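Exo-1,3/1,4-beta-glucanase (Pseudoalteromonas sp., PDB 3RRX) probably removes glucose units from beta-1,3- and beta-1,4-linked glucans, as an exo-acting family 3 glycoside hydrolase. Local coordinates at residues Y11-L16 and S249-G254. The protein carries 1 engineered substitution. Numbering follows the deposited sequence.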
ATOM      1  N   TYR A  11      22.040  12.605   8.210  1.00 12.91           N
ATOM      2  CA  TYR A  11      21.048  13.655   7.995  1.00 14.76           C
ATOM      3  C   TYR A  11      20.548  13.546   6.553  1.00 13.18           C
ATOM      4  O   TYR A  11      21.343  13.584   5.605  1.00 15.16           O
ATOM      5  CB  TYR A  11      21.657  15.036   8.263  1.00 13.88           C
ATOM      6  CG  TYR A  11      20.684  16.195   8.110  1.00 13.39           C
ATOM      7  CD1 TYR A  11      19.959  16.667   9.197  1.00 15.74           C
ATOM      8  CD2 TYR A  11      20.512  16.825   6.888  1.00 14.05           C
ATOM      9  CE1 TYR A  11      19.073  17.735   9.066  1.00 15.83           C
ATOM     10  CE2 TYR A  11      19.630  17.896   6.748  1.00 15.02           C
ATOM     11  CZ  TYR A  11      18.922  18.345   7.840  1.00 16.24           C
ATOM     12  OH  TYR A  11      18.041  19.394   7.702  1.00 18.21           O
ATOM     13  N   VAL A  12      19.238  13.393   6.379  1.00 13.24           N
ATOM     14  CA  VAL A  12      18.701  13.112   5.047  1.00  9.79           C
ATOM     15  C   VAL A  12      17.652  14.121   4.560  1.00 13.45           C
ATOM     16  O   VAL A  12      17.097  13.964   3.480  1.00 12.60           O
ATOM     17  CB  VAL A  12      18.139  11.671   4.943  1.00 12.32           C
ATOM     18  CG1 VAL A  12      19.270  10.636   5.161  1.00 12.00           C
ATOM     19  CG2 VAL A  12      17.006  11.462   5.942  1.00 10.05           C
ATOM     20  N   ASN A  13      17.397  15.163   5.341  1.00 14.80           N
ATOM     21  CA  ASN A  13      16.479  16.211   4.905  1.00 15.24           C
ATOM     22  C   ASN A  13      17.223  17.299   4.129  1.00 15.93           C
ATOM     23  O   ASN A  13      17.213  18.461   4.521  1.00 15.49           O
ATOM     24  CB  ASN A  13      15.740  16.811   6.111  1.00 12.29           C
ATOM     25  CG  ASN A  13      14.697  17.851   5.706  1.00 17.24           C
ATOM     26  OD1 ASN A  13      13.980  17.677   4.721  1.00 15.89           O
ATOM     27  ND2 ASN A  13      14.628  18.942   6.456  1.00 17.35           N
ATOM     28  N   THR A  14      17.856  16.931   3.020  1.00 17.11           N
ATOM     29  CA  THR A  14      18.799  17.846   2.376  1.00 17.46           C
ATOM     30  C   THR A  14      18.229  18.744   1.280  1.00 21.77           C
ATOM     31  O   THR A  14      18.932  19.637   0.804  1.00 18.36           O
ATOM     32  CB  THR A  14      20.028  17.115   1.789  1.00 15.75           C
ATOM     33  OG1 THR A  14      19.730  16.641   0.470  1.00 15.76           O
ATOM     34  CG2 THR A  14      20.471  15.943   2.682  1.00 15.29           C
ATOM     35  N   LYS A  15      16.976  18.524   0.876  1.00 15.06           N
ATOM     36  CA  LYS A  15      16.421  19.277  -0.252  1.00 16.72           C
ATOM     37  C   LYS A  15      15.412  20.353   0.124  1.00 20.25           C
ATOM     38  O   LYS A  15      15.514  21.491  -0.329  1.00 18.94           O
ATOM     39  CB  LYS A  15      15.762  18.340  -1.264  1.00 15.69           C
ATOM     40  CG  LYS A  15      16.721  17.428  -1.991  1.00 19.36           C
ATOM     41  CD  LYS A  15      15.930  16.387  -2.792  1.00 21.11           C
ATOM     42  CE  LYS A  15      16.601  16.071  -4.109  1.00 32.79           C
ATOM     43  NZ  LYS A  15      16.507  17.247  -5.017  1.00 41.48           N
ATOM     44  N   LEU A  16      14.419  19.980   0.928  1.00 18.74           N
ATOM     45  CA  LEU A  16      13.325  20.887   1.252  1.00 17.24           C
ATOM     46  C   LEU A  16      13.781  22.022   2.170  1.00 18.75           C
ATOM     47  O   LEU A  16      14.321  21.783   3.244  1.00 15.52           O
ATOM     48  CB  LEU A  16      12.177  20.118   1.914  1.00 16.53           C
ATOM     49  CG  LEU A  16      10.928  20.932   2.260  1.00 17.22           C
ATOM     50  CD1 LEU A  16      10.251  21.458   0.983  1.00 15.21           C
ATOM     51  CD2 LEU A  16       9.949  20.094   3.101  1.00 13.69           C
ATOM     52  N   SER A 249      15.250   8.308   1.398  1.00 11.82           N
ATOM     53  CA  SER A 249      14.814   8.980   0.183  1.00 12.93           C
ATOM     54  C   SER A 249      13.474   9.700   0.356  1.00 13.00           C
ATOM     55  O   SER A 249      13.263  10.753  -0.235  1.00 15.31           O
ATOM     56  CB  SER A 249      14.825   8.023  -1.020  1.00 16.45           C
ATOM     57  OG  SER A 249      13.857   7.008  -0.887  1.00 20.63           O
ATOM     58  N   ALA A 250      12.575   9.168   1.185  1.00 13.11           N
ATOM     59  CA  ALA A 250      11.280   9.831   1.378  1.00 12.99           C
ATOM     60  C   ALA A 250      11.453  11.170   2.091  1.00 11.63           C
ATOM     61  O   ALA A 250      10.832  12.170   1.721  1.00 11.53           O
ATOM     62  CB  ALA A 250      10.303   8.930   2.141  1.00 11.73           C
ATOM     63  N   ILE A 251      12.293  11.186   3.122  1.00 10.82           N
ATOM     64  CA  ILE A 251      12.566  12.421   3.840  1.00 13.05           C
ATOM     65  C   ILE A 251      13.340  13.403   2.955  1.00 13.49           C
ATOM     66  O   ILE A 251      13.069  14.605   2.970  1.00 12.15           O
ATOM     67  CB  ILE A 251      13.326  12.177   5.171  1.00 14.88           C
ATOM     68  CG1 ILE A 251      12.438  11.410   6.169  1.00 11.75           C
ATOM     69  CG2 ILE A 251      13.736  13.512   5.794  1.00 13.60           C
ATOM     70  CD1 ILE A 251      13.221  10.760   7.334  1.00 11.03           C
ATOM     71  N   ASN A 252      14.297  12.897   2.188  1.00 12.33           N
ATOM     72  CA  ASN A 252      15.067  13.777   1.317  1.00 12.73           C
ATOM     73  C   ASN A 252      14.163  14.479   0.295  1.00 17.22           C
ATOM     74  O   ASN A 252      14.399  15.641  -0.060  1.00 13.88           O
ATOM     75  CB  ASN A 252      16.205  13.027   0.626  1.00 12.12           C
ATOM     76  CG  ASN A 252      17.232  13.965   0.010  1.00 15.59           C
ATOM     77  OD1 ASN A 252      17.595  14.985   0.604  1.00 13.36           O
ATOM     78  ND2 ASN A 252      17.690  13.635  -1.191  1.00 14.18           N
ATOM     79  N   GLN A 253      13.122  13.777  -0.163  1.00 11.92           N
ATOM     80  CA  GLN A 253      12.170  14.360  -1.109  1.00 13.67           C
ATOM     81  C   GLN A 253      11.084  15.195  -0.436  1.00 13.98           C
ATOM     82  O   GLN A 253      10.167  15.675  -1.103  1.00 14.25           O
ATOM     83  CB  GLN A 253      11.531  13.279  -1.992  1.00 14.12           C
ATOM     84  CG  GLN A 253      12.517  12.532  -2.866  1.00 15.53           C
ATOM     85  CD  GLN A 253      13.401  13.459  -3.695  1.00 20.84           C
ATOM     86  OE1 GLN A 253      12.997  14.561  -4.060  1.00 18.95           O
ATOM     87  NE2 GLN A 253      14.625  13.016  -3.978  1.00 26.02           N
ATOM     88  N   GLY A 254      11.181  15.365   0.883  1.00 13.51           N
ATOM     89  CA  GLY A 254      10.314  16.299   1.589  1.00 12.83           C
ATOM     90  C   GLY A 254       8.950  15.753   1.978  1.00 13.56           C
ATOM     91  O   GLY A 254       7.981  16.508   2.088  1.00 12.56           O
TER
HETATM   92  O   HOH W   1      14.561  17.453   2.155  1.00 13.98           O
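Asn252, on the last turn of helix 245-252, offers its amide oxygen to Thr14 twice. Asn252 OD1 accepts from Thr14 OG1 at 2.7 Å, on a lone pair in the carbonyl plane, and from Thr14 N at 3.1 Å, also in plane but with a bent N-H angle of 140°. Two donors thus fix the rotation of the amide, which chi1 of -165°, CG anti to the backbone N, swings out toward Thr14. Val12, whose backbone is hydrogen-bonded to Leu285, places its O 3.0 Å from Asn252 CA in a CA-H...O contact. A water bridges loop and helix end: its oxygen accepts from Leu16 N at 2.8 Å and lies 2.6 Å from Asn13 OD1 and 2.9 Å from Asn252 O. Val12 CG2 makes an apolar contact with Ile251 CB at 3.8 Å, while the Lys15 methylenes lie alongside the Gln253 amide. An alanine in place of Asn252 would probably leave the Thr14 hydroxyl without its acceptor and Thr14 N with only a weak bond to Val12 O. Gly254 closes the helix in a Schellman motif. The loop is therefore held to this barrel-domain helix end by two bonds to one amide oxygen, a bridging water and a small apolar contact.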